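Local atomic coordinates of viral protein F93 (Sulfolobus turreted icosahedral virus, PDB entry 2CO5), a protein that probably binds DNA as a winged-helix protein and forms a two-chain assembly with an interchain disulfide bond. Residues Asn10-Leu15 against Glu83-Phe88; Lys58-Glu63 against Leu71-Lys76. One frame throughout, in Å; residues are numbered along the deposited sequence.

Contact 1: residues Asn10-Leu15 against Glu83-Phe88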
ATOM      1  N   ASN B  10       3.793   4.840   1.875  1.00 50.19           N
ATOM      2  CA  ASN B  10       4.489   6.067   2.238  1.00 51.11           C
ATOM      3  C   ASN B  10       3.538   7.251   2.400  1.00 52.84           C
ATOM      4  O   ASN B  10       3.763   8.113   3.252  1.00 51.53           O
ATOM      5  CB  ASN B  10       5.597   6.377   1.230  1.00 50.12           C
ATOM      6  CG  ASN B  10       6.852   5.549   1.465  1.00 51.49           C
ATOM      7  OD1 ASN B  10       7.786   5.565   0.657  1.00 55.11           O
ATOM      8  ND2 ASN B  10       6.892   4.843   2.582  1.00 42.88           N
ATOM      9  N   TYR B  11       2.469   7.281   1.599  1.00 51.80           N
ATOM     10  CA  TYR B  11       1.421   8.285   1.769  1.00 50.99           C
ATOM     11  C   TYR B  11       0.682   8.061   3.081  1.00 50.40           C
ATOM     12  O   TYR B  11       0.439   9.004   3.817  1.00 49.60           O
ATOM     13  CB  TYR B  11       0.421   8.269   0.608  1.00 51.53           C
ATOM     14  CG  TYR B  11       0.892   8.961  -0.659  1.00 48.43           C
ATOM     15  CD1 TYR B  11       1.374  10.268  -0.629  1.00 46.79           C
ATOM     16  CD2 TYR B  11       0.818   8.326  -1.886  1.00 49.30           C
ATOM     17  CE1 TYR B  11       1.780  10.913  -1.790  1.00 47.89           C
ATOM     18  CE2 TYR B  11       1.216   8.966  -3.060  1.00 49.57           C
ATOM     19  CZ  TYR B  11       1.691  10.254  -3.003  1.00 45.62           C
ATOM     20  OH  TYR B  11       2.105  10.884  -4.148  1.00 49.06           O
ATOM     21  N   TYR B  12       0.326   6.811   3.367  1.00 51.26           N
ATOM     22  CA  TYR B  12      -0.344   6.480   4.623  1.00 50.01           C
ATOM     23  C   TYR B  12       0.520   6.892   5.804  1.00 49.32           C
ATOM     24  O   TYR B  12       0.049   7.524   6.739  1.00 48.23           O
ATOM     25  CB  TYR B  12      -0.657   4.984   4.709  1.00 49.30           C
ATOM     26  CG  TYR B  12      -1.219   4.585   6.056  1.00 51.78           C
ATOM     27  CD1 TYR B  12      -2.550   4.845   6.377  1.00 57.69           C
ATOM     28  CD2 TYR B  12      -0.412   3.978   7.021  1.00 46.35           C
ATOM     29  CE1 TYR B  12      -3.069   4.500   7.616  1.00 48.40           C
ATOM     30  CE2 TYR B  12      -0.919   3.635   8.263  1.00 42.39           C
ATOM     31  CZ  TYR B  12      -2.254   3.903   8.555  1.00 52.55           C
ATOM     32  OH  TYR B  12      -2.776   3.561   9.775  1.00 47.01           O
ATOM     33  N   ILE B  13       1.795   6.541   5.744  1.00 49.53           N
ATOM     34  CA  ILE B  13       2.727   6.868   6.806  1.00 49.60           C
ATOM     35  C   ILE B  13       2.843   8.377   7.042  1.00 50.69           C
ATOM     36  O   ILE B  13       2.828   8.824   8.187  1.00 51.42           O
ATOM     37  CB  ILE B  13       4.109   6.260   6.519  1.00 48.42           C
ATOM     38  CG1 ILE B  13       4.066   4.755   6.766  1.00 45.34           C
ATOM     39  CG2 ILE B  13       5.158   6.909   7.384  1.00 49.10           C
ATOM     40  CD1 ILE B  13       5.237   4.012   6.193  1.00 57.66           C
ATOM     41  N   ILE B  14       2.944   9.159   5.968  1.00 49.73           N
ATOM     42  CA  ILE B  14       3.005  10.618   6.083  1.00 48.35           C
ATOM     43  C   ILE B  14       1.754  11.168   6.774  1.00 51.24           C
ATOM     44  O   ILE B  14       1.858  11.949   7.723  1.00 51.22           O
ATOM     45  CB  ILE B  14       3.164  11.305   4.706  1.00 48.93           C
ATOM     46  CG1 ILE B  14       4.580  11.067   4.149  1.00 47.32           C
ATOM     47  CG2 ILE B  14       2.885  12.796   4.827  1.00 47.32           C
ATOM     48  CD1 ILE B  14       4.764  11.493   2.705  1.00 42.10           C
ATOM     49  N   LEU B  15       0.581  10.761   6.295  1.00 50.16           N
ATOM     50  CA  LEU B  15      -0.698  11.204   6.877  1.00 51.24           C
ATOM     51  C   LEU B  15      -0.870  10.762   8.331  1.00 51.15           C
ATOM     52  O   LEU B  15      -1.435  11.492   9.146  1.00 48.36           O
ATOM     53  CB  LEU B  15      -1.878  10.691   6.035  1.00 52.28           C
ATOM     54  CG  LEU B  15      -2.413  11.611   4.929  1.00 56.63           C
ATOM     55  CD1 LEU B  15      -1.322  12.475   4.349  1.00 50.97           C
ATOM     56  CD2 LEU B  15      -3.129  10.819   3.834  1.00 49.44           C
ATOM     57  N   GLU B  83     -10.050   7.167   4.917  1.00 48.68           N
ATOM     58  CA  GLU B  83     -10.218   6.249   3.793  1.00 51.37           C
ATOM     59  C   GLU B  83      -9.032   5.291   3.645  1.00 50.51           C
ATOM     60  O   GLU B  83      -9.221   4.086   3.486  1.00 50.62           O
ATOM     61  CB  GLU B  83     -10.423   7.017   2.487  1.00 51.28           C
ATOM     62  CG  GLU B  83     -11.741   7.767   2.413  1.00 56.58           C
ATOM     63  CD  GLU B  83     -12.001   8.346   1.036  1.00 56.90           C
ATOM     64  OE1 GLU B  83     -11.956   7.573   0.049  1.00 92.47           O
ATOM     65  OE2 GLU B  83     -12.257   9.569   0.943  1.00 85.96           O
ATOM     66  N   LEU B  84      -7.816   5.828   3.698  1.00 50.85           N
ATOM     67  CA  LEU B  84      -6.612   5.005   3.558  1.00 49.87           C
ATOM     68  C   LEU B  84      -6.452   4.022   4.707  1.00 51.05           C
ATOM     69  O   LEU B  84      -6.071   2.872   4.499  1.00 48.89           O
ATOM     70  CB  LEU B  84      -5.359   5.872   3.480  1.00 50.60           C
ATOM     71  CG  LEU B  84      -5.023   6.525   2.145  1.00 53.13           C
ATOM     72  CD1 LEU B  84      -3.733   7.322   2.297  1.00 54.08           C
ATOM     73  CD2 LEU B  84      -4.883   5.477   1.051  1.00 55.71           C
ATOM     74  N   HIS B  85      -6.723   4.494   5.919  1.00 49.99           N
ATOM     75  CA  HIS B  85      -6.623   3.668   7.106  1.00 48.45           C
ATOM     76  C   HIS B  85      -7.570   2.481   7.027  1.00 48.94           C
ATOM     77  O   HIS B  85      -7.198   1.353   7.371  1.00 49.73           O
ATOM     78  CB  HIS B  85      -6.929   4.485   8.364  1.00 47.48           C
ATOM     79  CG  HIS B  85      -6.917   3.672   9.617  1.00 46.26           C
ATOM     80  ND1 HIS B  85      -5.838   2.896   9.984  1.00 60.92           N
ATOM     81  CD2 HIS B  85      -7.856   3.489  10.574  1.00 51.53           C
ATOM     82  CE1 HIS B  85      -6.110   2.276  11.118  1.00 53.06           C
ATOM     83  NE2 HIS B  85      -7.328   2.619  11.497  1.00 56.54           N
ATOM     84  N   GLU B  86      -8.797   2.731   6.591  1.00 47.98           N
ATOM     85  CA  GLU B  86      -9.772   1.652   6.457  1.00 48.26           C
ATOM     86  C   GLU B  86      -9.350   0.688   5.358  1.00 47.66           C
ATOM     87  O   GLU B  86      -9.466  -0.522   5.518  1.00 48.83           O
ATOM     88  CB  GLU B  86     -11.175   2.199   6.182  1.00 47.57           C
ATOM     89  CG  GLU B  86     -11.803   2.950   7.362  1.00 58.12           C
ATOM     90  CD  GLU B  86     -11.878   2.120   8.633  1.00 74.54           C
ATOM     91  OE1 GLU B  86     -12.417   0.993   8.586  1.00 53.54           O
ATOM     92  OE2 GLU B  86     -11.397   2.602   9.683  1.00 78.05           O
ATOM     93  N   PHE B  87      -8.841   1.224   4.249  1.00 50.59           N
ATOM     94  CA  PHE B  87      -8.373   0.387   3.147  1.00 48.51           C
ATOM     95  C   PHE B  87      -7.257  -0.573   3.604  1.00 49.72           C
ATOM     96  O   PHE B  87      -7.366  -1.791   3.428  1.00 51.48           O
ATOM     97  CB  PHE B  87      -7.888   1.249   1.978  1.00 45.99           C
ATOM     98  CG  PHE B  87      -7.108   0.475   0.954  1.00 51.28           C
ATOM     99  CD1 PHE B  87      -7.765  -0.306   0.011  1.00 56.87           C
ATOM    100  CD2 PHE B  87      -5.720   0.498   0.956  1.00 48.76           C
ATOM    101  CE1 PHE B  87      -7.051  -1.035  -0.927  1.00 49.37           C
ATOM    102  CE2 PHE B  87      -4.999  -0.222   0.025  1.00 50.33           C
ATOM    103  CZ  PHE B  87      -5.666  -0.993  -0.920  1.00 51.88           C
ATOM    104  N   PHE B  88      -6.199  -0.021   4.194  1.00 48.20           N
ATOM    105  CA  PHE B  88      -5.046  -0.830   4.619  1.00 48.47           C
ATOM    106  C   PHE B  88      -5.393  -1.810   5.735  1.00 48.08           C
ATOM    107  O   PHE B  88      -4.897  -2.930   5.759  1.00 50.09           O
ATOM    108  CB  PHE B  88      -3.865   0.060   5.034  1.00 46.78           C
ATOM    109  CG  PHE B  88      -3.034   0.547   3.868  1.00 49.82           C
ATOM    110  CD1 PHE B  88      -3.032   1.883   3.501  1.00 47.17           C
ATOM    111  CD2 PHE B  88      -2.259  -0.341   3.140  1.00 56.80           C
ATOM    112  CE1 PHE B  88      -2.281   2.324   2.434  1.00 48.00           C
ATOM    113  CE2 PHE B  88      -1.503   0.095   2.066  1.00 49.79           C
ATOM    114  CZ  PHE B  88      -1.518   1.437   1.710  1.00 45.62           C
TER

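Contact 2: residues Lys58-Glu63 against Leu71-Lys76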
ATOM      1  N   LYS B  58      -4.071  19.745  -1.845  1.00 48.58           N
ATOM      2  CA  LYS B  58      -4.867  20.229  -0.708  1.00 50.39           C
ATOM      3  C   LYS B  58      -5.164  19.165   0.350  1.00 50.68           C
ATOM      4  O   LYS B  58      -6.091  19.325   1.140  1.00 52.64           O
ATOM      5  CB  LYS B  58      -6.188  20.862  -1.182  1.00 50.89           C
ATOM      6  CG  LYS B  58      -6.090  21.771  -2.409  1.00 54.84           C
ATOM      7  CD  LYS B  58      -5.036  22.853  -2.247  1.00 59.77           C
ATOM      8  CE  LYS B  58      -5.192  23.936  -3.307  1.00 73.27           C
ATOM      9  NZ  LYS B  58      -4.004  24.829  -3.373  1.00 71.43           N
ATOM     10  N   ILE B  59      -4.375  18.095   0.368  1.00 53.21           N
ATOM     11  CA  ILE B  59      -4.430  17.083   1.428  1.00 51.87           C
ATOM     12  C   ILE B  59      -3.699  17.641   2.643  1.00 51.33           C
ATOM     13  O   ILE B  59      -4.192  17.578   3.772  1.00 51.50           O
ATOM     14  CB  ILE B  59      -3.748  15.755   0.983  1.00 51.47           C
ATOM     15  CG1 ILE B  59      -4.474  15.143  -0.221  1.00 52.14           C
ATOM     16  CG2 ILE B  59      -3.691  14.756   2.137  1.00 47.85           C
ATOM     17  CD1 ILE B  59      -5.931  14.791   0.034  1.00 47.77           C
ATOM     18  N   LEU B  60      -2.513  18.188   2.386  1.00 49.38           N
ATOM     19  CA  LEU B  60      -1.775  18.971   3.368  1.00 49.55           C
ATOM     20  C   LEU B  60      -1.862  20.450   3.014  1.00 50.40           C
ATOM     21  O   LEU B  60      -2.171  20.816   1.871  1.00 49.79           O
ATOM     22  CB  LEU B  60      -0.300  18.556   3.400  1.00 45.58           C
ATOM     23  CG  LEU B  60       0.038  17.162   3.921  1.00 48.84           C
ATOM     24  CD1 LEU B  60       1.549  16.952   3.888  1.00 48.51           C
ATOM     25  CD2 LEU B  60      -0.502  16.972   5.329  1.00 50.06           C
ATOM     26  N   ARG B  61      -1.591  21.284   4.014  1.00 53.47           N
ATOM     27  CA  ARG B  61      -1.387  22.720   3.840  1.00 53.39           C
ATOM     28  C   ARG B  61      -0.028  23.084   4.425  1.00 53.55           C
ATOM     29  O   ARG B  61       0.410  22.480   5.405  1.00 51.30           O
ATOM     30  CB  ARG B  61      -2.485  23.520   4.550  1.00 51.80           C
ATOM     31  CG  ARG B  61      -2.069  24.941   4.981  1.00 59.60           C
ATOM     32  CD  ARG B  61      -3.241  25.852   5.314  1.00 51.97           C
ATOM     33  NE  ARG B  61      -3.529  25.944   6.748  1.00 50.60           N
ATOM     34  CZ  ARG B  61      -4.302  25.102   7.434  1.00 67.35           C
ATOM     35  NH1 ARG B  61      -4.876  24.056   6.841  1.00 56.44           N
ATOM     36  NH2 ARG B  61      -4.512  25.315   8.734  1.00 58.96           N
ATOM     37  N   GLU B  62       0.618  24.087   3.834  1.00 52.84           N
ATOM     38  CA  GLU B  62       1.912  24.558   4.304  1.00 52.56           C
ATOM     39  C   GLU B  62       1.838  26.048   4.612  1.00 52.00           C
ATOM     40  O   GLU B  62       1.423  26.836   3.766  1.00 52.84           O
ATOM     41  CB  GLU B  62       2.968  24.297   3.237  1.00 51.83           C
ATOM     42  CG  GLU B  62       4.400  24.315   3.737  1.00 52.42           C
ATOM     43  CD  GLU B  62       5.393  24.014   2.624  1.00 56.38           C
ATOM     44  OE1 GLU B  62       5.536  24.855   1.708  1.00 62.58           O
ATOM     45  OE2 GLU B  62       6.028  22.936   2.663  1.00 66.07           O
ATOM     46  N   GLU B  63       2.214  26.426   5.829  1.00 52.70           N
ATOM     47  CA  GLU B  63       2.357  27.837   6.184  1.00 51.79           C
ATOM     48  C   GLU B  63       3.812  28.147   6.491  1.00 51.22           C
ATOM     49  O   GLU B  63       4.481  27.407   7.219  1.00 49.09           O
ATOM     50  CB  GLU B  63       1.485  28.216   7.386  1.00 50.97           C
ATOM     51  CG  GLU B  63       0.008  28.408   7.057  1.00 52.53           C
ATOM     52  CD  GLU B  63      -0.750  29.167   8.139  1.00 52.99           C
ATOM     53  OE1 GLU B  63      -0.284  30.250   8.560  1.00 55.15           O
ATOM     54  OE2 GLU B  63      -1.823  28.688   8.561  1.00 74.40           O
ATOM     55  N   LEU B  71       3.587  22.095   8.387  1.00 51.89           N
ATOM     56  CA  LEU B  71       2.598  21.308   7.662  1.00 51.57           C
ATOM     57  C   LEU B  71       1.320  21.195   8.492  1.00 51.29           C
ATOM     58  O   LEU B  71       1.368  21.058   9.713  1.00 49.75           O
ATOM     59  CB  LEU B  71       3.141  19.910   7.329  1.00 50.80           C
ATOM     60  CG  LEU B  71       4.300  19.843   6.333  1.00 49.68           C
ATOM     61  CD1 LEU B  71       4.787  18.402   6.167  1.00 51.20           C
ATOM     62  CD2 LEU B  71       3.891  20.448   4.975  1.00 47.91           C
ATOM     63  N   PHE B  72       0.185  21.277   7.805  1.00 52.48           N
ATOM     64  CA  PHE B  72      -1.125  21.083   8.403  1.00 50.39           C
ATOM     65  C   PHE B  72      -1.888  20.050   7.589  1.00 51.32           C
ATOM     66  O   PHE B  72      -1.814  20.051   6.357  1.00 48.57           O
ATOM     67  CB  PHE B  72      -1.919  22.381   8.394  1.00 47.56           C
ATOM     68  CG  PHE B  72      -1.328  23.467   9.249  1.00 52.70           C
ATOM     69  CD1 PHE B  72      -0.378  24.336   8.728  1.00 56.73           C
ATOM     70  CD2 PHE B  72      -1.733  23.630  10.564  1.00 44.41           C
ATOM     71  CE1 PHE B  72       0.173  25.339   9.506  1.00 34.03           C
ATOM     72  CE2 PHE B  72      -1.193  24.644  11.352  1.00 59.29           C
ATOM     73  CZ  PHE B  72      -0.230  25.493  10.813  1.00 47.17           C
ATOM     74  N   LEU B  73      -2.623  19.184   8.285  1.00 49.78           N
ATOM     75  CA  LEU B  73      -3.550  18.261   7.651  1.00 49.81           C
ATOM     76  C   LEU B  73      -4.910  18.952   7.515  1.00 49.42           C
ATOM     77  O   LEU B  73      -5.486  19.384   8.494  1.00 50.30           O
ATOM     78  CB  LEU B  73      -3.673  16.981   8.491  1.00 53.63           C
ATOM     79  CG  LEU B  73      -4.345  15.768   7.847  1.00 48.89           C
ATOM     80  CD1 LEU B  73      -3.549  15.281   6.655  1.00 53.34           C
ATOM     81  CD2 LEU B  73      -4.504  14.654   8.862  1.00 45.91           C
ATOM     82  N   THR B  74      -5.413  19.056   6.291  1.00 52.46           N
ATOM     83  CA  THR B  74      -6.704  19.680   6.027  1.00 50.52           C
ATOM     84  C   THR B  74      -7.855  18.717   6.290  1.00 50.92           C
ATOM     85  O   THR B  74      -7.641  17.524   6.508  1.00 56.46           O
ATOM     86  CB  THR B  74      -6.808  20.127   4.554  1.00 52.86           C
ATOM     87  OG1 THR B  74      -6.798  18.967   3.699  1.00 44.61           O
ATOM     88  CG2 THR B  74      -5.652  21.059   4.190  1.00 51.81           C
ATOM     89  N   GLU B  75      -9.078  19.245   6.254  1.00 51.34           N
ATOM     90  CA  GLU B  75     -10.278  18.422   6.366  0.50 50.47           C
ATOM     91  C   GLU B  75     -10.300  17.374   5.263  1.00 51.38           C
ATOM     92  O   GLU B  75     -10.625  16.213   5.504  1.00 50.70           O
ATOM     93  CB  GLU B  75     -11.533  19.286   6.262  0.50 52.82           C
ATOM     94  CG  GLU B  75     -11.741  20.244   7.422  0.50 47.35           C
ATOM     95  CD  GLU B  75     -12.848  21.241   7.152  0.50 52.73           C
ATOM     96  OE1 GLU B  75     -13.697  20.965   6.274  0.50 62.87           O
ATOM     97  OE2 GLU B  75     -12.868  22.300   7.817  0.50 54.73           O
ATOM     98  N   LYS B  76      -9.944  17.795   4.045  1.00 51.15           N
ATOM     99  CA  LYS B  76      -9.829  16.883   2.907  1.00 49.37           C
ATOM    100  C   LYS B  76      -8.825  15.761   3.214  1.00 51.93           C
ATOM    101  O   LYS B  76      -9.059  14.593   2.879  1.00 50.85           O
ATOM    102  CB  LYS B  76      -9.406  17.650   1.646  1.00 48.54           C
ATOM    103  CG  LYS B  76      -9.250  16.786   0.383  1.00 50.34           C
ATOM    104  CD  LYS B  76      -8.826  17.615  -0.834  1.00 48.50           C
ATOM    105  CE  LYS B  76      -8.544  16.723  -2.038  1.00 50.18           C
ATOM    106  NZ  LYS B  76      -8.386  17.486  -3.311  1.00 55.24           N
TER

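Contact 1: residues Asn10-Leu15 against Glu83-Phe88
The Y12 ring lies between helices 9-20 and 75-92 with L84 CB at its edge, near the ring plane and 4.2 Å from Y12 CD1. H85 and F88, one and four residues further along the partner helix, come to the same ring obliquely. The F88 ring centroid is 5.6 Å from that of Y12 with the planes at 55°, an oblique pair, neither stacked nor edge-to-face. F88 carries F87 CD2 over the centre of one face, while F88 CE1 approaches Y12 CB at 3.9 Å.

With CG anti to the backbone N (chi1 174°), the Y12 side chain runs antiparallel alongside the L84 and F88 side chains and carries its phenol to H85. There Y12 CE1 rests 3.7 Å from H85 CA, and Y12 OH is hydrogen-bonded to H85 ND1 at 3.1 Å; either group could supply the proton. The bond ties the end of an otherwise apolar side chain to a partly exposed imidazole, giving the buried tyrosine a polar partner and limiting the swing of both groups. Nearer the backbone of Y12, L84 CD1 meets L15 CD2 at 3.9 Å, the two leucines roughly perpendicular.

The second subunit adds to the surroundings: its I91 packs on Y12 and its V92 on F88. The helix axes approach to 10.4 Å, and their directions differ by 127°. One aromatic side chain thus serves both a helix crossing within the chain and the dimer interface, an arrangement in keeping with winged-helix dimers in which a long C-terminal helix following the wing packs against the first helix and against its partner subunit.

Contact 2: residues Lys58-Glu63 against Leu71-Lys76
Strands 60-63 and 70-73 form the antiparallel beta hairpin that is the wing of this winged-helix domain. R61 and F72 form a hydrogen-bonded pair, R61 N giving to F72 O and F72 N to R61 O, both at 2.7 Å. Their side chains share one face of the sheet. A bend at chi3 (98°) lays the R61 guanidinium flat on the F72 ring, planes 7° apart; R61 CZ is 4.4 Å from the centroid of the F72 ring, an off-centre cation-pi contact. E63 OE2 lies at the guanidinium edge in a long salt bridge, and E63 CB touches F72 CE1 at 3.8 Å.

Where the strands end, T74 N bonds to I59 O at 3.2 Å. T74 OG1 lies 2.7 Å from K58 O and 3.0 Å from I59 O, though which carbonyl takes its proton is unsettled; it also caps G77 N at the start of helix 75-92. The hairpin thus joins the end of helix 44-56, where K58, with positive phi, completes a Schellman motif, to the start of helix 75-92.

On the opposite face L60, L71 and L73 turn inward, while E62, at the margin, pairs with K27: L60 and L71 pack on I55 of helix 44-56, L73 on V19 of helix 9-20, and strand 24-26 completes the sheet.

In the fold
Helix 75-92 is common to both contacts. Contact 2 includes its first turn, where the wing ends, and contact 1 lies further along it, where it crosses helix 9-20. Their centres are about 15 Å apart, yet they meet directly through L15: L15 CD1 packs on I59 CG2 at 4.0 Å and L15 CG on L73 CD1 at 4.2 Å. Both contacts therefore border one apolar core. Their outward roles differ: contact 1 also touches the second subunit, whereas no other chain of the assembly reaches contact 2, whose wing is probably available to DNA, as in relatives.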